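Local coordinates for probable porin (Pseudomonas aeruginosa, PDB 4FSP), which probably acts as an outer-membrane porin of the OprD family, a beta-barrel channel that lets small solutes cross the outer membrane, at residues V127-P131 with T132-N136; G217-E220 with Q221-Q225; N310-E314 with A315-S319. All coordinates share one frame; numbering follows the deposited sequence.

Interaction 1 (V127-P131 with T132-N136); sequences VPKLP and TIQPN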
ATOM      1  N   VAL A 127      -7.146   8.405   0.438  1.00 27.04           N
ATOM      2  CA  VAL A 127      -5.960   7.567   0.490  1.00 26.72           C
ATOM      3  C   VAL A 127      -6.429   6.127   0.278  1.00 24.13           C
ATOM      4  O   VAL A 127      -6.612   5.368   1.230  1.00 26.44           O
ATOM      5  CB  VAL A 127      -5.207   7.758   1.828  1.00 28.28           C
ATOM      6  CG1 VAL A 127      -3.920   6.946   1.862  1.00 27.18           C
ATOM      7  CG2 VAL A 127      -4.850   9.217   2.013  1.00 27.01           C
ATOM      8  N   PRO A 128      -6.693   5.761  -0.984  1.00 26.98           N
ATOM      9  CA  PRO A 128      -7.290   4.433  -1.209  1.00 29.50           C
ATOM     10  C   PRO A 128      -6.335   3.288  -0.861  1.00 30.84           C
ATOM     11  O   PRO A 128      -5.118   3.384  -1.091  1.00 28.52           O
ATOM     12  CB  PRO A 128      -7.598   4.427  -2.713  1.00 25.66           C
ATOM     13  CG  PRO A 128      -7.579   5.895  -3.128  1.00 28.18           C
ATOM     14  CD  PRO A 128      -6.556   6.537  -2.231  1.00 24.39           C
ATOM     15  N   LYS A 129      -6.884   2.222  -0.287  1.00 40.02           N
ATOM     16  CA  LYS A 129      -6.130   0.995  -0.053  1.00 37.01           C
ATOM     17  C   LYS A 129      -6.771  -0.156  -0.811  1.00 28.87           C
ATOM     18  O   LYS A 129      -7.493  -0.962  -0.228  1.00 26.13           O
ATOM     19  CB  LYS A 129      -6.078   0.664   1.441  1.00 36.57           C
ATOM     20  CG  LYS A 129      -5.396   1.724   2.299  1.00 49.76           C
ATOM     21  CD  LYS A 129      -4.881   1.127   3.610  1.00 63.68           C
ATOM     22  CE  LYS A 129      -4.231  -0.257   3.405  1.00 72.42           C
ATOM     23  NZ  LYS A 129      -3.049  -0.271   2.484  1.00 72.98           N
ATOM     24  N   LEU A 130      -6.490  -0.244  -2.108  1.00 32.32           N
ATOM     25  CA  LEU A 130      -7.127  -1.251  -2.966  1.00 25.05           C
ATOM     26  C   LEU A 130      -6.106  -2.016  -3.813  1.00 23.10           C
ATOM     27  O   LEU A 130      -4.997  -1.521  -4.064  1.00 23.85           O
ATOM     28  CB  LEU A 130      -8.150  -0.565  -3.881  1.00 24.28           C
ATOM     29  CG  LEU A 130      -9.270   0.210  -3.202  1.00 28.42           C
ATOM     30  CD1 LEU A 130      -9.973   1.075  -4.245  1.00 24.03           C
ATOM     31  CD2 LEU A 130     -10.249  -0.767  -2.547  1.00 25.76           C
ATOM     32  N   PRO A 131      -6.478  -3.219  -4.283  1.00 25.25           N
ATOM     33  CA  PRO A 131      -5.528  -4.016  -5.069  1.00 22.12           C
ATOM     34  C   PRO A 131      -5.000  -3.263  -6.287  1.00 23.54           C
ATOM     35  O   PRO A 131      -3.932  -3.590  -6.812  1.00 28.08           O
ATOM     36  CB  PRO A 131      -6.378  -5.226  -5.523  1.00 26.14           C
ATOM     37  CG  PRO A 131      -7.405  -5.384  -4.433  1.00 26.32           C
ATOM     38  CD  PRO A 131      -7.737  -3.950  -4.025  1.00 18.32           C
ATOM     39  N   THR A 132      -5.745  -2.256  -6.728  1.00 23.26           N
ATOM     40  CA  THR A 132      -5.377  -1.489  -7.913  1.00 18.46           C
ATOM     41  C   THR A 132      -4.741  -0.162  -7.553  1.00 26.54           C
ATOM     42  O   THR A 132      -4.288   0.573  -8.436  1.00 28.21           O
ATOM     43  CB  THR A 132      -6.616  -1.157  -8.755  1.00 23.94           C
ATOM     44  OG1 THR A 132      -7.559  -0.458  -7.934  1.00 24.24           O
ATOM     45  CG2 THR A 132      -7.265  -2.436  -9.278  1.00 22.01           C
ATOM     46  N   ILE A 133      -4.753   0.166  -6.263  1.00 20.71           N
ATOM     47  CA  ILE A 133      -4.138   1.399  -5.795  1.00 20.96           C
ATOM     48  C   ILE A 133      -3.900   1.357  -4.286  1.00 26.30           C
ATOM     49  O   ILE A 133      -4.849   1.390  -3.499  1.00 27.40           O
ATOM     50  CB  ILE A 133      -4.950   2.637  -6.232  1.00 28.72           C
ATOM     51  CG1 ILE A 133      -4.521   3.870  -5.426  1.00 34.35           C
ATOM     52  CG2 ILE A 133      -6.455   2.361  -6.121  1.00 23.23           C
ATOM     53  CD1 ILE A 133      -5.141   5.162  -5.922  1.00 30.35           C
ATOM     54  N   GLN A 134      -2.622   1.234  -3.915  1.00 29.79           N
ATOM     55  CA  GLN A 134      -2.151   1.107  -2.529  1.00 34.23           C
ATOM     56  C   GLN A 134      -1.171   2.242  -2.213  1.00 33.24           C
ATOM     57  O   GLN A 134      -0.289   2.524  -3.016  1.00 31.17           O
ATOM     58  CB  GLN A 134      -1.385  -0.217  -2.359  1.00 33.29           C
ATOM     59  CG  GLN A 134      -2.239  -1.455  -2.389  1.00 42.37           C
ATOM     60  CD  GLN A 134      -2.601  -1.924  -1.008  1.00 47.51           C
ATOM     61  OE1 GLN A 134      -3.784  -2.003  -0.639  1.00 44.30           O
ATOM     62  NE2 GLN A 134      -1.580  -2.246  -0.223  1.00 45.81           N
ATOM     63  N   PRO A 135      -1.286   2.857  -1.021  1.00 31.64           N
ATOM     64  CA  PRO A 135      -0.389   3.969  -0.669  1.00 33.17           C
ATOM     65  C   PRO A 135       1.075   3.547  -0.636  1.00 36.91           C
ATOM     66  O   PRO A 135       1.381   2.365  -0.429  1.00 36.60           O
ATOM     67  CB  PRO A 135      -0.833   4.352   0.746  1.00 31.85           C
ATOM     68  CG  PRO A 135      -1.510   3.124   1.284  1.00 37.03           C
ATOM     69  CD  PRO A 135      -2.135   2.439   0.110  1.00 31.15           C
ATOM     70  N   ASN A 136       1.972   4.500  -0.865  1.00 38.58           N
ATOM     71  CA  ASN A 136       3.390   4.277  -0.586  1.00 40.47           C
ATOM     72  C   ASN A 136       3.641   4.665   0.873  1.00 39.95           C
ATOM     73  O   ASN A 136       3.424   5.811   1.256  1.00 44.69           O
ATOM     74  CB  ASN A 136       4.274   5.093  -1.538  1.00 46.48           C
ATOM     75  CG  ASN A 136       5.756   4.717  -1.437  1.00 61.86           C
ATOM     76  OD1 ASN A 136       6.222   4.245  -0.397  1.00 62.85           O
ATOM     77  ND2 ASN A 136       6.499   4.933  -2.519  1.00 66.37           N
TER

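Interaction 2 (G217-E220 with Q221-Q225); sequences GELE and QVYAQ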
ATOM      1  N   GLY A 217      -9.655  -1.540 -12.173  1.00 25.88           N
ATOM      2  CA  GLY A 217      -9.089  -0.211 -12.141  1.00 20.36           C
ATOM      3  C   GLY A 217      -8.749   0.217 -13.549  1.00 25.83           C
ATOM      4  O   GLY A 217      -8.313  -0.597 -14.371  1.00 36.27           O
ATOM      5  N   GLU A 218      -8.918   1.500 -13.837  1.00 23.04           N
ATOM      6  CA  GLU A 218      -8.643   1.987 -15.179  1.00 23.28           C
ATOM      7  C   GLU A 218      -8.087   3.393 -15.124  1.00 31.40           C
ATOM      8  O   GLU A 218      -8.777   4.313 -14.675  1.00 32.71           O
ATOM      9  CB  GLU A 218      -9.943   1.966 -16.014  1.00 29.42           C
ATOM     10  CG  GLU A 218      -9.795   2.559 -17.406  1.00 33.77           C
ATOM     11  CD  GLU A 218     -11.075   2.496 -18.222  1.00 36.46           C
ATOM     12  OE1 GLU A 218     -11.904   1.585 -17.986  1.00 38.95           O
ATOM     13  OE2 GLU A 218     -11.257   3.366 -19.100  1.00 40.05           O
ATOM     14  N   LEU A 219      -6.838   3.563 -15.555  1.00 29.41           N
ATOM     15  CA  LEU A 219      -6.307   4.900 -15.786  1.00 28.18           C
ATOM     16  C   LEU A 219      -6.696   5.235 -17.207  1.00 30.66           C
ATOM     17  O   LEU A 219      -6.125   4.683 -18.152  1.00 38.39           O
ATOM     18  CB  LEU A 219      -4.786   4.924 -15.660  1.00 25.59           C
ATOM     19  CG  LEU A 219      -4.146   6.297 -15.925  1.00 24.58           C
ATOM     20  CD1 LEU A 219      -4.578   7.333 -14.857  1.00 28.55           C
ATOM     21  CD2 LEU A 219      -2.629   6.154 -15.950  1.00 27.76           C
ATOM     22  N   GLU A 220      -7.673   6.123 -17.361  1.00 28.57           N
ATOM     23  CA  GLU A 220      -8.315   6.325 -18.661  1.00 37.69           C
ATOM     24  C   GLU A 220      -7.335   6.655 -19.784  1.00 38.71           C
ATOM     25  O   GLU A 220      -6.356   7.376 -19.574  1.00 36.32           O
ATOM     26  CB  GLU A 220      -9.427   7.376 -18.567  1.00 33.33           C
ATOM     27  CG  GLU A 220     -10.586   6.931 -17.681  1.00 41.53           C
ATOM     28  CD  GLU A 220     -11.801   7.850 -17.774  1.00 40.17           C
ATOM     29  OE1 GLU A 220     -11.773   8.832 -18.555  1.00 45.27           O
ATOM     30  OE2 GLU A 220     -12.794   7.581 -17.064  1.00 44.10           O
ATOM     31  N   GLN A 221      -7.591   6.087 -20.961  1.00 37.65           N
ATOM     32  CA  GLN A 221      -6.718   6.259 -22.119  1.00 36.81           C
ATOM     33  C   GLN A 221      -5.316   5.673 -21.907  1.00 39.85           C
ATOM     34  O   GLN A 221      -4.414   5.926 -22.714  1.00 40.08           O
ATOM     35  CB  GLN A 221      -6.619   7.744 -22.532  1.00 38.74           C
ATOM     36  CG  GLN A 221      -7.970   8.466 -22.663  1.00 34.29           C
ATOM     37  CD  GLN A 221      -8.916   7.776 -23.643  1.00 42.31           C
ATOM     38  OE1 GLN A 221      -8.486   7.191 -24.638  1.00 48.79           O
ATOM     39  NE2 GLN A 221     -10.211   7.839 -23.360  1.00 50.21           N
ATOM     40  N   VAL A 222      -5.121   4.904 -20.830  1.00 37.80           N
ATOM     41  CA  VAL A 222      -3.830   4.240 -20.612  1.00 38.55           C
ATOM     42  C   VAL A 222      -3.906   2.717 -20.413  1.00 38.89           C
ATOM     43  O   VAL A 222      -3.450   1.957 -21.270  1.00 42.17           O
ATOM     44  CB  VAL A 222      -3.020   4.869 -19.455  1.00 40.20           C
ATOM     45  CG1 VAL A 222      -1.583   4.355 -19.507  1.00 29.47           C
ATOM     46  CG2 VAL A 222      -3.039   6.384 -19.551  1.00 44.29           C
ATOM     47  N   TYR A 223      -4.455   2.271 -19.282  1.00 33.90           N
ATOM     48  CA  TYR A 223      -4.628   0.840 -19.055  1.00 34.34           C
ATOM     49  C   TYR A 223      -5.812   0.543 -18.149  1.00 34.68           C
ATOM     50  O   TYR A 223      -6.248   1.399 -17.377  1.00 37.97           O
ATOM     51  CB  TYR A 223      -3.365   0.217 -18.444  1.00 29.31           C
ATOM     52  CG  TYR A 223      -3.162   0.556 -16.986  1.00 27.99           C
ATOM     53  CD1 TYR A 223      -2.506   1.721 -16.620  1.00 29.44           C
ATOM     54  CD2 TYR A 223      -3.632  -0.281 -15.968  1.00 29.61           C
ATOM     55  CE1 TYR A 223      -2.316   2.058 -15.282  1.00 25.31           C
ATOM     56  CE2 TYR A 223      -3.436   0.045 -14.620  1.00 27.67           C
ATOM     57  CZ  TYR A 223      -2.775   1.218 -14.291  1.00 32.45           C
ATOM     58  OH  TYR A 223      -2.571   1.568 -12.974  1.00 29.55           O
ATOM     59  N   ALA A 224      -6.313  -0.684 -18.253  1.00 26.53           N
ATOM     60  CA  ALA A 224      -7.307  -1.218 -17.333  1.00 28.39           C
ATOM     61  C   ALA A 224      -6.697  -2.464 -16.729  1.00 29.81           C
ATOM     62  O   ALA A 224      -6.004  -3.206 -17.419  1.00 28.03           O
ATOM     63  CB  ALA A 224      -8.590  -1.584 -18.067  1.00 27.81           C
ATOM     64  N   GLN A 225      -6.957  -2.704 -15.449  1.00 28.27           N
ATOM     65  CA  GLN A 225      -6.435  -3.892 -14.789  1.00 26.35           C
ATOM     66  C   GLN A 225      -7.553  -4.622 -14.060  1.00 30.79           C
ATOM     67  O   GLN A 225      -8.330  -4.005 -13.338  1.00 28.11           O
ATOM     68  CB  GLN A 225      -5.324  -3.501 -13.817  1.00 25.20           C
ATOM     69  CG  GLN A 225      -4.827  -4.598 -12.879  1.00 24.23           C
ATOM     70  CD  GLN A 225      -3.578  -4.144 -12.110  1.00 23.60           C
ATOM     71  OE1 GLN A 225      -3.595  -4.008 -10.876  1.00 28.79           O
ATOM     72  NE2 GLN A 225      -2.496  -3.891 -12.844  1.00 20.45           N
TER
HETATM   73  O   HOH W   1      -9.893   4.400 -21.266  1.00 51.95           O

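Interaction 3 (N310-E314 with A315-S319); sequences NDFAE and AGESS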
ATOM      1  N   ASN A 310      12.831  -3.137  -4.875  1.00 31.25           N
ATOM      2  CA  ASN A 310      12.418  -3.693  -6.166  1.00 32.73           C
ATOM      3  C   ASN A 310      11.063  -4.365  -6.074  1.00 28.38           C
ATOM      4  O   ASN A 310      10.654  -4.819  -4.995  1.00 29.31           O
ATOM      5  CB  ASN A 310      13.456  -4.689  -6.699  1.00 33.47           C
ATOM      6  CG  ASN A 310      13.183  -5.111  -8.142  1.00 38.97           C
ATOM      7  OD1 ASN A 310      12.985  -4.265  -9.026  1.00 35.65           O
ATOM      8  ND2 ASN A 310      13.176  -6.426  -8.385  1.00 28.47           N
ATOM      9  N   ASP A 311      10.374  -4.441  -7.207  1.00 28.51           N
ATOM     10  CA  ASP A 311       9.027  -5.015  -7.239  1.00 29.43           C
ATOM     11  C   ASP A 311       8.977  -6.299  -8.068  1.00 24.33           C
ATOM     12  O   ASP A 311       7.920  -6.902  -8.233  1.00 25.09           O
ATOM     13  CB  ASP A 311       8.030  -3.987  -7.778  1.00 24.85           C
ATOM     14  CG  ASP A 311       8.401  -3.480  -9.164  1.00 29.89           C
ATOM     15  OD1 ASP A 311       9.395  -3.972  -9.744  1.00 30.44           O
ATOM     16  OD2 ASP A 311       7.691  -2.588  -9.689  1.00 25.30           O
ATOM     17  N   PHE A 312      10.133  -6.704  -8.586  1.00 24.71           N
ATOM     18  CA  PHE A 312      10.253  -7.942  -9.338  1.00 26.05           C
ATOM     19  C   PHE A 312       9.115  -8.091 -10.325  1.00 31.58           C
ATOM     20  O   PHE A 312       8.415  -9.106 -10.323  1.00 32.48           O
ATOM     21  CB  PHE A 312      10.314  -9.119  -8.359  1.00 27.81           C
ATOM     22  CG  PHE A 312      11.522  -9.060  -7.467  1.00 31.64           C
ATOM     23  CD1 PHE A 312      11.507  -8.289  -6.308  1.00 25.10           C
ATOM     24  CD2 PHE A 312      12.694  -9.726  -7.818  1.00 31.17           C
ATOM     25  CE1 PHE A 312      12.629  -8.199  -5.498  1.00 31.64           C
ATOM     26  CE2 PHE A 312      13.825  -9.640  -7.008  1.00 39.80           C
ATOM     27  CZ  PHE A 312      13.800  -8.864  -5.858  1.00 37.04           C
ATOM     28  N   ALA A 313       8.936  -7.063 -11.149  1.00 32.96           N
ATOM     29  CA  ALA A 313       7.781  -6.978 -12.033  1.00 34.81           C
ATOM     30  C   ALA A 313       8.151  -6.586 -13.460  1.00 31.28           C
ATOM     31  O   ALA A 313       7.363  -5.939 -14.148  1.00 35.75           O
ATOM     32  CB  ALA A 313       6.730  -6.015 -11.462  1.00 29.51           C
ATOM     33  N   GLU A 314       9.344  -6.981 -13.894  1.00 26.46           N
ATOM     34  CA  GLU A 314       9.711  -6.896 -15.300  1.00 36.91           C
ATOM     35  C   GLU A 314       8.899  -7.899 -16.099  1.00 35.79           C
ATOM     36  O   GLU A 314       8.459  -8.919 -15.560  1.00 28.10           O
ATOM     37  CB  GLU A 314      11.197  -7.206 -15.493  1.00 35.02           C
ATOM     38  CG  GLU A 314      12.112  -6.177 -14.876  1.00 40.83           C
ATOM     39  CD  GLU A 314      11.923  -4.802 -15.480  1.00 41.47           C
ATOM     40  OE1 GLU A 314      11.965  -4.689 -16.726  1.00 42.30           O
ATOM     41  OE2 GLU A 314      11.716  -3.833 -14.713  1.00 44.55           O
ATOM     42  N   ALA A 315       8.693  -7.602 -17.379  1.00 29.57           N
ATOM     43  CA  ALA A 315       8.055  -8.547 -18.284  1.00 28.10           C
ATOM     44  C   ALA A 315       8.746  -9.910 -18.164  1.00 36.01           C
ATOM     45  O   ALA A 315       9.979  -9.983 -18.108  1.00 32.19           O
ATOM     46  CB  ALA A 315       8.140  -8.032 -19.724  1.00 25.28           C
ATOM     47  N   GLY A 316       7.963 -10.983 -18.081  1.00 34.81           N
ATOM     48  CA  GLY A 316       8.533 -12.320 -18.120  1.00 30.39           C
ATOM     49  C   GLY A 316       9.134 -12.839 -16.828  1.00 35.67           C
ATOM     50  O   GLY A 316       9.439 -14.035 -16.714  1.00 27.70           O
ATOM     51  N   GLU A 317       9.279 -11.965 -15.835  1.00 36.19           N
ATOM     52  CA  GLU A 317      10.016 -12.331 -14.624  1.00 29.84           C
ATOM     53  C   GLU A 317       9.256 -13.193 -13.593  1.00 35.43           C
ATOM     54  O   GLU A 317       8.131 -12.876 -13.170  1.00 34.37           O
ATOM     55  CB  GLU A 317      10.570 -11.080 -13.943  1.00 27.64           C
ATOM     56  CG  GLU A 317      11.415 -11.375 -12.710  1.00 26.90           C
ATOM     57  CD  GLU A 317      12.018 -10.111 -12.108  1.00 30.78           C
ATOM     58  OE1 GLU A 317      11.532  -8.996 -12.427  1.00 28.46           O
ATOM     59  OE2 GLU A 317      12.986 -10.237 -11.325  1.00 35.61           O
ATOM     60  N   SER A 318       9.908 -14.284 -13.199  1.00 30.32           N
ATOM     61  CA  SER A 318       9.489 -15.138 -12.091  1.00 30.26           C
ATOM     62  C   SER A 318      10.350 -14.825 -10.877  1.00 32.90           C
ATOM     63  O   SER A 318      11.548 -14.570 -11.023  1.00 32.87           O
ATOM     64  CB  SER A 318       9.737 -16.609 -12.446  1.00 28.21           C
ATOM     65  OG  SER A 318       8.819 -17.055 -13.423  1.00 43.45           O
ATOM     66  N   SER A 319       9.767 -14.883  -9.679  1.00 25.26           N
ATOM     67  CA  SER A 319      10.547 -14.638  -8.464  1.00 25.40           C
ATOM     68  C   SER A 319      10.047 -15.437  -7.263  1.00 24.82           C
ATOM     69  O   SER A 319       8.852 -15.760  -7.169  1.00 30.65           O
ATOM     70  CB  SER A 319      10.537 -13.141  -8.125  1.00 31.01           C
ATOM     71  OG  SER A 319       9.205 -12.701  -7.891  1.00 28.27           O
TER
HETATM   72  O   HOH W   2       8.264 -11.967 -10.499  1.00 26.13           O
HETATM   73  O   HOH W   3       9.906  -5.465 -18.685  1.00 39.86           O

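Interaction 1 (V127-P131 with T132-N136)
Leu130 and Ile133 face each other at the ends of a type I beta turn that reverses the chain between V127-P131 and T132-N136. They form an isolated antiparallel, hydrogen-bonded pair. Leu130 N gives a nearly straight bond to Ile133 O (2.7 Å, 168° at the hydrogen), and Ile133 N returns one to Leu130 O (2.8 Å). Pro131 takes the second place in the turn, and its ring closure removes the backbone hydrogen there.

Apolar contacts join Pro128, Leu130 and Ile133 on one flank. With CG1 anti to the backbone N (chi1 164°), the Ile133 chain extends to the Pro128 ring, its CD1 3.8 Å from Pro128 CG. Its other branch, CG2, rests against Leu130 CB (4.1 Å). On the other side, that of the Lys129 and Gln134 chains, Val127 CG1 approaches Pro135 CB roughly at right angles.

The polar side chains meet more loosely. The bent chain of Lys129 brings NZ obliquely up to the Gln134 amide, about as far from OE1 (3.6 Å) as from NE2, and neither pair counts as a hydrogen bond. Gln134 CG presses on Leu130 O (3.2 Å), while its backbone pairs with Asp300.

The loop follows strand 119-123 and lies about 5 Å, centre to centre, from the middle of the chain, consistent with the inward-folded constriction loop L3 of this family. The turn is thus set by two backbone bonds and by proline and branched aliphatic packing, while Lys129 and Gln134 add van der Waals contact and, probably, a weak electrostatic attraction.

Interaction 2 (G217-E220 with Q221-Q225)
Leu219 and Tyr223 pair across an antiparallel beta hairpin, the reversal that joins strands 210-219 and 223-235 of the porin barrel. The Leu219 side chain lies on the same face of the hairpin as Tyr223. Its CB lies 3.8 Å from CE1 of the Tyr223 ring, meeting that ring obliquely. With CG anti to the backbone N (chi1 179°), the chain then turns to Val222: CG sits 3.8 Å from Val222 CG2, and CD2 closes on the same methyl at 3.6 Å. The two branched side chains lie side by side and point the same way. Ala194 and Phe197 of strand 193-205 extend this apolar patch, and Tyr223 also touches Phe197.

The backbone is fixed by its own ladder. Gly217 and Gln225 exchange two good bonds, Gln225 N to Gly217 O being the shorter at 2.7 Å. Nearer the bend, Leu219 O accepts from both Val222 N (2.9 Å) and Tyr223 N, so one carbonyl grips two successive amides and holds the turn closed; the reciprocal bond from Leu219 N to Tyr223 O is weak.

Glu218 and Ala224 share the other face, where Glu218 touches a bound C8E detergent molecule. In the turn, Glu220 reaches away to a salt bridge with Arg164. Glu218 OE1 bonds to Tyr216 OH; its OE2 accepts from a water at 2.8 Å, and this water itself accepts from the backbone N of Gln221.

Interaction 3 (N310-E314 with A315-S319)
Glu317 reaches back across the turn to Phe312 and Glu314, and this is where the contact is tightest. Its chain is fully extended, with CG anti to the backbone N (chi1 -177°), which carries the carboxylate to the far wall of the loop. There OE1 takes a weak hydrogen bond from Glu314 N (3.3 Å), and OE2 lies 3.6 Å from Phe312 CD2, the carboxylate and ring planes 50° apart. Over the centre of one face of that ring sits Asn310 ND2, 3.1 Å above its plane. Ser319 closes in as well, its OG 3.8 Å from Phe312 CB, while the ring packs against Phe343.

The backbone closes the other end. Glu317 N bonds to Glu314 O (3.2 Å) across a type II beta turn whose third residue, Gly316, has a positive phi of 80°, as expected at that place.

Two waters join the parts where side chains do not meet directly. One molecule donates to Phe312 O or Glu317 O, both within reach, and also pairs with Ser319 OG, whose protein partner is Asn305. A second water bridges within the turn, accepting from Ala315 N (2.8 Å) and lying within bonding range of Glu314 OE1. The bent Glu314 chain sends OE2 the other way, to a salt bridge with Arg187, which also binds Asp311. That shared cation probably offsets the negative charge of Asp311 and Glu314 in a largely buried site.

A type II turn, with a weak bond from the returning Glu317 carboxylate, thus leads the chain into barrel strand 318-327, at the end of a long segment consistent with loop L7 of OprD-family porins.

Along the chain the three contacts follow in series, all within the one OprD-family barrel. Interaction 1 belongs to a loop near the middle of the molecule, whereas interactions 2 and 3 sit at strand ends of the barrel wall, their centres 21 Å apart. Interactions 1 and 2 lie 15 Å apart between centres and touch, with Thr132 CG2 3.9 Å from Gly217 N, so the inner loop rests on the wall beside the hairpin. Interaction 3 touches neither, its nearest atoms about 10 Å from each. Still, its loop segment follows strand 299-300, which pairs with 134-135 of interaction 1, consistent with L3 and L7 together narrowing the channel.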